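Local coordinates for surface glycan binding protein B (Bacteroides ovatus, PDB 6E57) that binds mixed-linkage beta-glucan oligosaccharides and probably helps a gut bacterium capture cereal beta-glucan at its cell surface, at residues A[202-205]-A[209-212]; A[134-137]-A[142-145]; A[174-177]-A[182-185]. All blocks are in the same frame, centred on the assembly; numbering follows the deposited sequence.

Interaction 1: residues A[202-205]-A[209-212]; sequences LQDA and QYGA
With chi1 at 177°, Gln203 sends its CG away from its own backbone nitrogen, while Gln209 (chi1 -62°) turns CG away from its carbonyl carbon; from these different starts both chains extend side by side in the same direction. Their amides end up nearly coplanar, and Gln209 NE2 donates to Gln203 OE1 at 3.0 Å, with the oxygen lying in the amide plane of Gln209. This pair marks a non-hydrogen-bonded position of an antiparallel beta hairpin. The next position, Leu202 with Tyr210, is the hydrogen-bonded one: Leu202 N reaches Tyr210 O at 2.8 Å, and Tyr210 N returns to Leu202 O at 2.9 Å. On the face that carries Leu202 and Tyr210, the tyrosine ring runs out toward the turn, where its OH donates to Asp204 OD2 at 3.2 Å, from above the carboxylate plane. The carboxylate lies at the ring's edge, turned 72° against it; Asn208 adds a weak hydrogen bond to the same oxygen. At the inner end Leu202 CG packs on Ala212 CB, 3.8 Å away. Leu202 also touches Ile164 and Leu158, and the Tyr210 ring leans on Pro134. The hairpin supplies two inner strands of a five-stranded sheet, with strand 163-166 beside 196-203 and short strand 144-145 beside 209-217.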
ATOM      1  N   LEU A 202     -19.162  -9.133   6.832  1.00 45.33           N
ATOM      2  CA  LEU A 202     -19.602  -8.451   8.049  1.00 45.49           C
ATOM      3  C   LEU A 202     -21.078  -8.775   8.290  1.00 46.78           C
ATOM      4  O   LEU A 202     -21.880  -8.664   7.372  1.00 46.91           O
ATOM      5  CB  LEU A 202     -19.411  -6.941   7.879  1.00 45.12           C
ATOM      6  CG  LEU A 202     -18.040  -6.494   7.376  1.00 44.74           C
ATOM      7  CD1 LEU A 202     -18.004  -4.983   7.201  1.00 43.73           C
ATOM      8  CD2 LEU A 202     -16.938  -6.954   8.318  1.00 44.71           C
ATOM      9  N   GLN A 203     -21.421  -9.147   9.529  1.00 48.86           N
ATOM     10  CA  GLN A 203     -22.783  -9.569   9.883  1.00 51.68           C
ATOM     11  C   GLN A 203     -23.390  -8.600  10.908  1.00 54.11           C
ATOM     12  O   GLN A 203     -22.726  -8.192  11.856  1.00 53.65           O
ATOM     13  CB  GLN A 203     -22.770 -11.006  10.412  1.00 53.25           C
ATOM     14  CG  GLN A 203     -24.136 -11.509  10.864  1.00 52.79           C
ATOM     15  CD  GLN A 203     -24.232 -13.015  10.857  1.00 51.98           C
ATOM     16  OE1 GLN A 203     -24.072 -13.661   9.822  1.00 53.68           O
ATOM     17  NE2 GLN A 203     -24.502 -13.586  12.019  1.00 47.68           N
ATOM     18  N   ASP A 204     -24.670  -8.261  10.694  1.00 58.09           N
ATOM     19  CA  ASP A 204     -25.479  -7.408  11.580  1.00 60.58           C
ATOM     20  C   ASP A 204     -25.991  -8.219  12.776  1.00 60.58           C
ATOM     21  O   ASP A 204     -25.855  -9.443  12.818  1.00 59.26           O
ATOM     22  CB  ASP A 204     -26.696  -6.833  10.845  1.00 62.61           C
ATOM     23  CG  ASP A 204     -26.509  -5.434  10.289  1.00 63.40           C
ATOM     24  OD1 ASP A 204     -25.564  -4.745  10.726  1.00 66.99           O
ATOM     25  OD2 ASP A 204     -27.322  -5.043   9.428  1.00 69.25           O
ATOM     26  N   ALA A 205     -26.609  -7.507  13.726  1.00 59.30           N
ATOM     27  CA  ALA A 205     -27.364  -8.109  14.825  1.00 59.35           C
ATOM     28  C   ALA A 205     -28.694  -8.671  14.301  1.00 61.32           C
ATOM     29  O   ALA A 205     -29.242  -9.612  14.878  1.00 63.43           O
ATOM     30  CB  ALA A 205     -27.594  -7.083  15.905  1.00 58.50           C
ATOM     31  N   GLN A 209     -25.839  -9.469   5.930  1.00 52.43           N
ATOM     32  CA  GLN A 209     -24.438  -9.711   5.607  1.00 50.71           C
ATOM     33  C   GLN A 209     -23.972  -8.713   4.538  1.00 49.34           C
ATOM     34  O   GLN A 209     -24.731  -8.352   3.641  1.00 50.58           O
ATOM     35  CB  GLN A 209     -24.266 -11.162   5.163  1.00 50.56           C
ATOM     36  CG  GLN A 209     -24.633 -12.156   6.254  1.00 51.07           C
ATOM     37  CD  GLN A 209     -24.218 -13.564   5.915  1.00 52.30           C
ATOM     38  OE1 GLN A 209     -24.147 -13.949   4.749  1.00 51.66           O
ATOM     39  NE2 GLN A 209     -23.944 -14.348   6.945  1.00 51.21           N
ATOM     40  N   TYR A 210     -22.716  -8.270   4.666  1.00 48.58           N
ATOM     41  CA  TYR A 210     -22.110  -7.280   3.783  1.00 49.37           C
ATOM     42  C   TYR A 210     -20.669  -7.698   3.475  1.00 49.53           C
ATOM     43  O   TYR A 210     -19.977  -8.230   4.343  1.00 52.24           O
ATOM     44  CB  TYR A 210     -22.123  -5.895   4.429  1.00 49.52           C
ATOM     45  CG  TYR A 210     -23.465  -5.445   4.944  1.00 51.83           C
ATOM     46  CD1 TYR A 210     -23.874  -5.750   6.233  1.00 51.83           C
ATOM     47  CD2 TYR A 210     -24.330  -4.714   4.145  1.00 52.34           C
ATOM     48  CE1 TYR A 210     -25.107  -5.340   6.716  1.00 52.74           C
ATOM     49  CE2 TYR A 210     -25.565  -4.294   4.613  1.00 53.96           C
ATOM     50  CZ  TYR A 210     -25.954  -4.608   5.904  1.00 53.30           C
ATOM     51  OH  TYR A 210     -27.168  -4.199   6.373  1.00 56.01           O
ATOM     52  N   GLY A 211     -20.230  -7.432   2.242  1.00 50.05           N
ATOM     53  CA  GLY A 211     -18.896  -7.804   1.782  1.00 50.03           C
ATOM     54  C   GLY A 211     -17.839  -6.835   2.281  1.00 49.54           C
ATOM     55  O   GLY A 211     -18.102  -5.636   2.405  1.00 50.64           O
ATOM     56  N   ALA A 212     -16.643  -7.368   2.569  1.00 48.23           N
ATOM     57  CA  ALA A 212     -15.513  -6.581   3.068  1.00 47.39           C
ATOM     58  C   ALA A 212     -14.187  -7.057   2.454  1.00 47.65           C
ATOM     59  O   ALA A 212     -13.124  -6.885   3.058  1.00 45.44           O
ATOM     60  CB  ALA A 212     -15.487  -6.660   4.574  1.00 46.44           C
TER

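Interaction 2: residues A[134-137]-A[142-145]; sequences PQSK and ERIV
This is a polar side-chain bridge between two short strands at the start of what is probably a beta-sandwich domain. The topology is consistent with an immunoglobulin-like fold, in which a first strand split into A and A′ parts is familiar. Segment 134-137, a weakly bonded strand, pairs through Gln135 with Ser156; 144-145 instead joins the edge of the five-stranded sheet, parallel to 209-217. The two segments share no backbone ladder, and even their closest alpha carbons, those of Lys137 and Arg143, stand 8.6 Å apart.

Ser136 and Arg143 bridge that distance. The serine hydroxyl stands anti to its backbone nitrogen (chi1 -175°), and the arginine chain, bent at chi2, brings its guanidinium group up edge-on. Arg143 NH2 donates to Ser136 OG at 2.8 Å, and the oxygen lies practically in the guanidinium plane. Over one face of that plane sits the carbonyl carbon of Lys137. Arg143 NH1 bonds to Ala212 O and Met214 O. NH1 and NH2 of this buried arginine thus tie strand 209-217 to Ser136, whose hydroxyl is itself bonded to Tyr154 O on strand 150-154.

Glu142 also points toward 134-137, but its carboxylate is taken up by the loop between the segments: OE1 by Ala140 N and OE2 by Val139 N. That leaves Glu142 OE2 3.4 Å from Lys137 O, two acceptors lying near each other without a bond.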
ATOM      1  N   PRO A 134     -22.378  -1.330   6.390  1.00 50.00           N
ATOM      2  CA  PRO A 134     -21.063  -1.630   6.955  1.00 49.57           C
ATOM      3  C   PRO A 134     -20.128  -2.063   5.818  1.00 48.17           C
ATOM      4  O   PRO A 134     -20.475  -2.951   5.039  1.00 48.71           O
ATOM      5  CB  PRO A 134     -21.310  -2.777   7.947  1.00 49.98           C
ATOM      6  CG  PRO A 134     -22.798  -2.713   8.236  1.00 51.73           C
ATOM      7  CD  PRO A 134     -23.434  -2.170   6.970  1.00 51.86           C
ATOM      8  N   GLN A 135     -18.970  -1.406   5.722  1.00 47.37           N
ATOM      9  CA  GLN A 135     -18.055  -1.599   4.611  1.00 48.74           C
ATOM     10  C   GLN A 135     -16.617  -1.391   5.091  1.00 47.87           C
ATOM     11  O   GLN A 135     -16.381  -0.711   6.086  1.00 46.65           O
ATOM     12  CB  GLN A 135     -18.410  -0.647   3.468  1.00 48.83           C
ATOM     13  CG  GLN A 135     -18.319   0.827   3.834  1.00 48.51           C
ATOM     14  CD  GLN A 135     -19.119   1.681   2.882  1.00 49.09           C
ATOM     15  OE1 GLN A 135     -18.570   2.370   2.026  1.00 48.04           O
ATOM     16  NE2 GLN A 135     -20.435   1.619   3.010  1.00 51.67           N
ATOM     17  N   SER A 136     -15.671  -1.997   4.366  1.00 47.54           N
ATOM     18  CA  SER A 136     -14.261  -1.931   4.701  1.00 46.01           C
ATOM     19  C   SER A 136     -13.418  -2.224   3.458  1.00 46.91           C
ATOM     20  O   SER A 136     -13.655  -3.211   2.765  1.00 45.14           O
ATOM     21  CB  SER A 136     -13.934  -2.887   5.820  1.00 46.60           C
ATOM     22  OG  SER A 136     -12.582  -2.747   6.234  1.00 47.30           O
ATOM     23  N   LYS A 137     -12.453  -1.337   3.192  1.00 47.51           N
ATOM     24  CA  LYS A 137     -11.365  -1.561   2.245  1.00 48.79           C
ATOM     25  C   LYS A 137     -10.033  -1.551   3.000  1.00 50.25           C
ATOM     26  O   LYS A 137      -9.969  -1.177   4.183  1.00 49.13           O
ATOM     27  CB  LYS A 137     -11.340  -0.476   1.165  1.00 49.39           C
ATOM     28  CG  LYS A 137     -12.633  -0.308   0.384  1.00 53.76           C
ATOM     29  CD  LYS A 137     -12.459   0.466  -0.905  1.00 58.78           C
ATOM     30  CE  LYS A 137     -13.664   0.360  -1.817  1.00 61.93           C
ATOM     31  NZ  LYS A 137     -13.262   0.356  -3.243  1.00 64.99           N
ATOM     32  N   GLU A 142      -3.257  -3.634   6.649  1.00 43.93           N
ATOM     33  CA  GLU A 142      -3.911  -4.220   7.829  1.00 43.14           C
ATOM     34  C   GLU A 142      -4.667  -5.509   7.464  1.00 43.22           C
ATOM     35  O   GLU A 142      -5.045  -6.279   8.348  1.00 41.64           O
ATOM     36  CB  GLU A 142      -4.840  -3.201   8.497  1.00 44.66           C
ATOM     37  CG  GLU A 142      -6.123  -2.911   7.732  1.00 46.29           C
ATOM     38  CD  GLU A 142      -6.041  -1.832   6.662  1.00 48.67           C
ATOM     39  OE1 GLU A 142      -4.949  -1.249   6.480  1.00 48.81           O
ATOM     40  OE2 GLU A 142      -7.081  -1.576   6.011  1.00 50.10           O
ATOM     41  N   ARG A 143      -4.884  -5.742   6.164  1.00 41.15           N
ATOM     42  CA  ARG A 143      -5.566  -6.947   5.680  1.00 41.30           C
ATOM     43  C   ARG A 143      -4.625  -8.165   5.700  1.00 41.52           C
ATOM     44  O   ARG A 143      -5.063  -9.277   5.438  1.00 44.14           O
ATOM     45  CB  ARG A 143      -6.142  -6.716   4.278  1.00 40.17           C
ATOM     46  CG  ARG A 143      -7.649  -6.505   4.254  1.00 39.85           C
ATOM     47  CD  ARG A 143      -8.103  -5.177   4.826  1.00 38.30           C
ATOM     48  NE  ARG A 143      -9.507  -5.115   5.223  1.00 37.55           N
ATOM     49  CZ  ARG A 143     -10.546  -5.495   4.481  1.00 36.73           C
ATOM     50  NH1 ARG A 143     -10.454  -6.526   3.661  1.00 36.05           N
ATOM     51  NH2 ARG A 143     -11.695  -4.852   4.583  1.00 34.98           N
ATOM     52  N   ILE A 144      -3.338  -7.957   5.996  1.00 41.99           N
ATOM     53  CA  ILE A 144      -2.405  -9.056   6.239  1.00 43.12           C
ATOM     54  C   ILE A 144      -2.405  -9.335   7.747  1.00 44.65           C
ATOM     55  O   ILE A 144      -2.002  -8.483   8.539  1.00 44.74           O
ATOM     56  CB  ILE A 144      -1.004  -8.725   5.681  1.00 42.17           C
ATOM     57  CG1 ILE A 144      -1.041  -8.535   4.161  1.00 41.68           C
ATOM     58  CG2 ILE A 144       0.013  -9.784   6.085  1.00 42.30           C
ATOM     59  CD1 ILE A 144       0.124  -7.757   3.609  1.00 42.04           C
ATOM     60  N   VAL A 145      -2.873 -10.532   8.125  1.00 45.64           N
ATOM     61  CA  VAL A 145      -3.180 -10.879   9.510  1.00 46.14           C
ATOM     62  C   VAL A 145      -2.502 -12.206   9.859  1.00 47.30           C
ATOM     63  O   VAL A 145      -2.064 -12.938   8.977  1.00 48.59           O
ATOM     64  CB  VAL A 145      -4.701 -10.954   9.743  1.00 45.96           C
ATOM     65  CG1 VAL A 145      -5.388  -9.651   9.368  1.00 47.40           C
ATOM     66  CG2 VAL A 145      -5.337 -12.119   9.005  1.00 46.30           C
TER

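Interaction 3: residues A[174-177]-A[182-185]; sequences PTYV and ENYL. With PO4 (phosphate ion), chain M; PO4 (phosphate ion), chain J.
Tyr176 and Asn183 meet through their polar ends: Asn183 ND2 donates to Tyr176 OH at 3.0 Å, almost straight at 167°, with the hydroxyl oxygen in the plane of the amide. Ring and amide stand nearly perpendicular, 89° apart. On the opposite face of the hairpin, Val177 lies over one face of the Tyr184 ring in a CH-pi contact, its CB 3.9 Å from the ring centroid and offset toward the rim. The ring gets there because Tyr184 takes chi1 54°, which sets CG between its backbone N and carbonyl carbon and swings the aromatic group across the valine. Nearer the start of the hairpin, Leu185 CD1 packs on Pro174 CB, 3.9 Å away.

Between these two faces runs the ladder of a beta hairpin: 175-177, the edge strand, pairs antiparallel with 184-188, the middle strand of a three-stranded sheet completed by 150-154. Val177 N gives Tyr184 O a straight 2.9 Å bond, whereas the return from Tyr184 N to Val177 O is weak at 3.4 Å. Tyr176 and Leu185 form the adjoining non-hydrogen-bonded pair.

Ser179 N in the turn bonds Asn183 OD1 and so helps orient the amide, its NH2 side directed at the tyrosine, and Arg152 on strand 150-154 makes a cation-pi contact with Tyr184. Two phosphates, probably from the crystallisation liquor, add weak bonds: Tyr176 OH to O3 of the chain J ion, and Asn183 N to O3 of the chain M ion at 3.4 Å.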
ATOM      1  N   PRO A 174     -15.927  -8.679  17.931  1.00 60.07           N
ATOM      2  CA  PRO A 174     -15.444  -7.448  17.309  1.00 55.25           C
ATOM      3  C   PRO A 174     -15.592  -6.276  18.288  1.00 55.17           C
ATOM      4  O   PRO A 174     -16.577  -6.206  19.028  1.00 57.10           O
ATOM      5  CB  PRO A 174     -16.348  -7.282  16.082  1.00 55.10           C
ATOM      6  CG  PRO A 174     -17.651  -7.913  16.520  1.00 57.35           C
ATOM      7  CD  PRO A 174     -17.244  -9.075  17.407  1.00 59.60           C
ATOM      8  N   THR A 175     -14.598  -5.384  18.282  1.00 50.78           N
ATOM      9  CA  THR A 175     -14.580  -4.213  19.127  1.00 49.92           C
ATOM     10  C   THR A 175     -14.287  -2.987  18.257  1.00 45.76           C
ATOM     11  O   THR A 175     -13.258  -2.927  17.590  1.00 44.46           O
ATOM     12  CB  THR A 175     -13.571  -4.385  20.269  1.00 52.02           C
ATOM     13  OG1 THR A 175     -13.957  -5.541  21.014  1.00 55.99           O
ATOM     14  CG2 THR A 175     -13.501  -3.187  21.192  1.00 52.45           C
ATOM     15  N   TYR A 176     -15.218  -2.029  18.266  1.00 43.88           N
ATOM     16  CA  TYR A 176     -15.068  -0.760  17.579  1.00 43.71           C
ATOM     17  C   TYR A 176     -14.274   0.191  18.482  1.00 45.08           C
ATOM     18  O   TYR A 176     -14.735   0.562  19.561  1.00 47.44           O
ATOM     19  CB  TYR A 176     -16.446  -0.198  17.222  1.00 41.60           C
ATOM     20  CG  TYR A 176     -16.424   1.055  16.386  1.00 41.51           C
ATOM     21  CD1 TYR A 176     -16.197   1.008  15.020  1.00 41.26           C
ATOM     22  CD2 TYR A 176     -16.644   2.292  16.961  1.00 42.13           C
ATOM     23  CE1 TYR A 176     -16.187   2.159  14.249  1.00 41.37           C
ATOM     24  CE2 TYR A 176     -16.633   3.453  16.206  1.00 41.94           C
ATOM     25  CZ  TYR A 176     -16.406   3.389  14.845  1.00 40.55           C
ATOM     26  OH  TYR A 176     -16.402   4.539  14.112  1.00 38.36           O
ATOM     27  N   VAL A 177     -13.073   0.569  18.033  1.00 45.54           N
ATOM     28  CA  VAL A 177     -12.150   1.368  18.831  1.00 46.36           C
ATOM     29  C   VAL A 177     -12.216   2.823  18.359  1.00 47.27           C
ATOM     30  O   VAL A 177     -12.027   3.104  17.182  1.00 44.44           O
ATOM     31  CB  VAL A 177     -10.712   0.816  18.749  1.00 46.33           C
ATOM     32  CG1 VAL A 177      -9.748   1.614  19.618  1.00 45.54           C
ATOM     33  CG2 VAL A 177     -10.659  -0.665  19.103  1.00 45.85           C
ATOM     34  N   GLU A 182      -8.215   7.489  12.500  1.00 52.44           N
ATOM     35  CA  GLU A 182      -9.413   6.788  12.055  1.00 48.74           C
ATOM     36  C   GLU A 182      -9.755   5.672  13.050  1.00 47.15           C
ATOM     37  O   GLU A 182      -8.866   4.989  13.566  1.00 45.63           O
ATOM     38  CB  GLU A 182      -9.233   6.218  10.646  1.00 48.98           C
ATOM     39  CG  GLU A 182     -10.550   5.818  10.003  1.00 49.20           C
ATOM     40  CD  GLU A 182     -10.484   5.342   8.563  1.00 49.98           C
ATOM     41  OE1 GLU A 182      -9.368   5.280   8.003  1.00 47.42           O
ATOM     42  OE2 GLU A 182     -11.558   5.033   8.005  1.00 50.26           O
ATOM     43  N   ASN A 183     -11.058   5.513  13.309  1.00 45.37           N
ATOM     44  CA  ASN A 183     -11.590   4.427  14.112  1.00 43.91           C
ATOM     45  C   ASN A 183     -11.500   3.128  13.303  1.00 43.75           C
ATOM     46  O   ASN A 183     -11.461   3.155  12.070  1.00 43.95           O
ATOM     47  CB  ASN A 183     -13.041   4.672  14.533  1.00 44.55           C
ATOM     48  CG  ASN A 183     -13.233   5.933  15.347  1.00 44.91           C
ATOM     49  OD1 ASN A 183     -12.270   6.542  15.808  1.00 45.18           O
ATOM     50  ND2 ASN A 183     -14.482   6.335  15.519  1.00 43.67           N
ATOM     51  N   TYR A 184     -11.483   1.997  14.012  1.00 41.23           N
ATOM     52  CA  TYR A 184     -11.316   0.707  13.380  1.00 42.03           C
ATOM     53  C   TYR A 184     -12.072  -0.365  14.166  1.00 41.96           C
ATOM     54  O   TYR A 184     -12.397  -0.173  15.336  1.00 43.15           O
ATOM     55  CB  TYR A 184      -9.829   0.365  13.258  1.00 42.35           C
ATOM     56  CG  TYR A 184      -9.045   0.419  14.545  1.00 41.57           C
ATOM     57  CD1 TYR A 184      -8.912  -0.704  15.346  1.00 42.95           C
ATOM     58  CD2 TYR A 184      -8.407   1.579  14.949  1.00 40.84           C
ATOM     59  CE1 TYR A 184      -8.179  -0.673  16.523  1.00 43.71           C
ATOM     60  CE2 TYR A 184      -7.673   1.629  16.124  1.00 41.73           C
ATOM     61  CZ  TYR A 184      -7.559   0.499  16.915  1.00 42.73           C
ATOM     62  OH  TYR A 184      -6.843   0.534  18.079  1.00 43.46           O
ATOM     63  N   LEU A 185     -12.348  -1.483  13.488  1.00 42.82           N
ATOM     64  CA  LEU A 185     -12.949  -2.653  14.098  1.00 43.52           C
ATOM     65  C   LEU A 185     -11.835  -3.659  14.405  1.00 43.95           C
ATOM     66  O   LEU A 185     -11.219  -4.212  13.494  1.00 42.55           O
ATOM     67  CB  LEU A 185     -13.998  -3.235  13.145  1.00 43.28           C
ATOM     68  CG  LEU A 185     -14.952  -4.261  13.755  1.00 44.39           C
ATOM     69  CD1 LEU A 185     -15.841  -3.628  14.816  1.00 43.71           C
ATOM     70  CD2 LEU A 185     -15.803  -4.907  12.672  1.00 45.27           C
TER
HETATM   71  P   PO4 M 511     -13.478   8.447  12.118  1.00 91.34           P
HETATM   72  O1  PO4 M 511     -14.792   9.157  11.860  1.00 82.75           O
HETATM   73  O2  PO4 M 511     -12.352   9.175  11.415  1.00 82.85           O
HETATM   74  O3  PO4 M 511     -13.545   7.023  11.603  1.00 86.94           O
HETATM   75  O4  PO4 M 511     -13.218   8.435  13.606  1.00 76.90           O
HETATM   76  P   PO4 J 508     -17.761   5.362  10.986  1.00 61.90           P
HETATM   77  O1  PO4 J 508     -18.355   5.949   9.724  1.00 61.66           O
HETATM   78  O2  PO4 J 508     -18.651   5.685  12.158  1.00 57.00           O
HETATM   79  O3  PO4 J 508     -16.380   5.939  11.207  1.00 65.06           O
HETATM   80  O4  PO4 J 508     -17.662   3.852  10.843  1.00 63.90           O

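In the fold
All three contacts follow one another along the chain as 2, 3, 1, probably within one domain. Interactions 1 and 3 are both hairpins but serve different sheets: 202-205 with 209-212 supplies two inner strands of the five-stranded sheet and is partly buried, whereas 174-177 with 182-185 lies at the surface, on the edge of the three-stranded one, with phosphates close by. Interaction 2 is also partly buried, with Ser136 and Arg143 buried, but depends on a charged side chain instead of a ladder; its arginine reaches the second strand of interaction 1. Interaction 3 touches neither of the others, although its strand 184-188 is followed in the chain by strand 196-203.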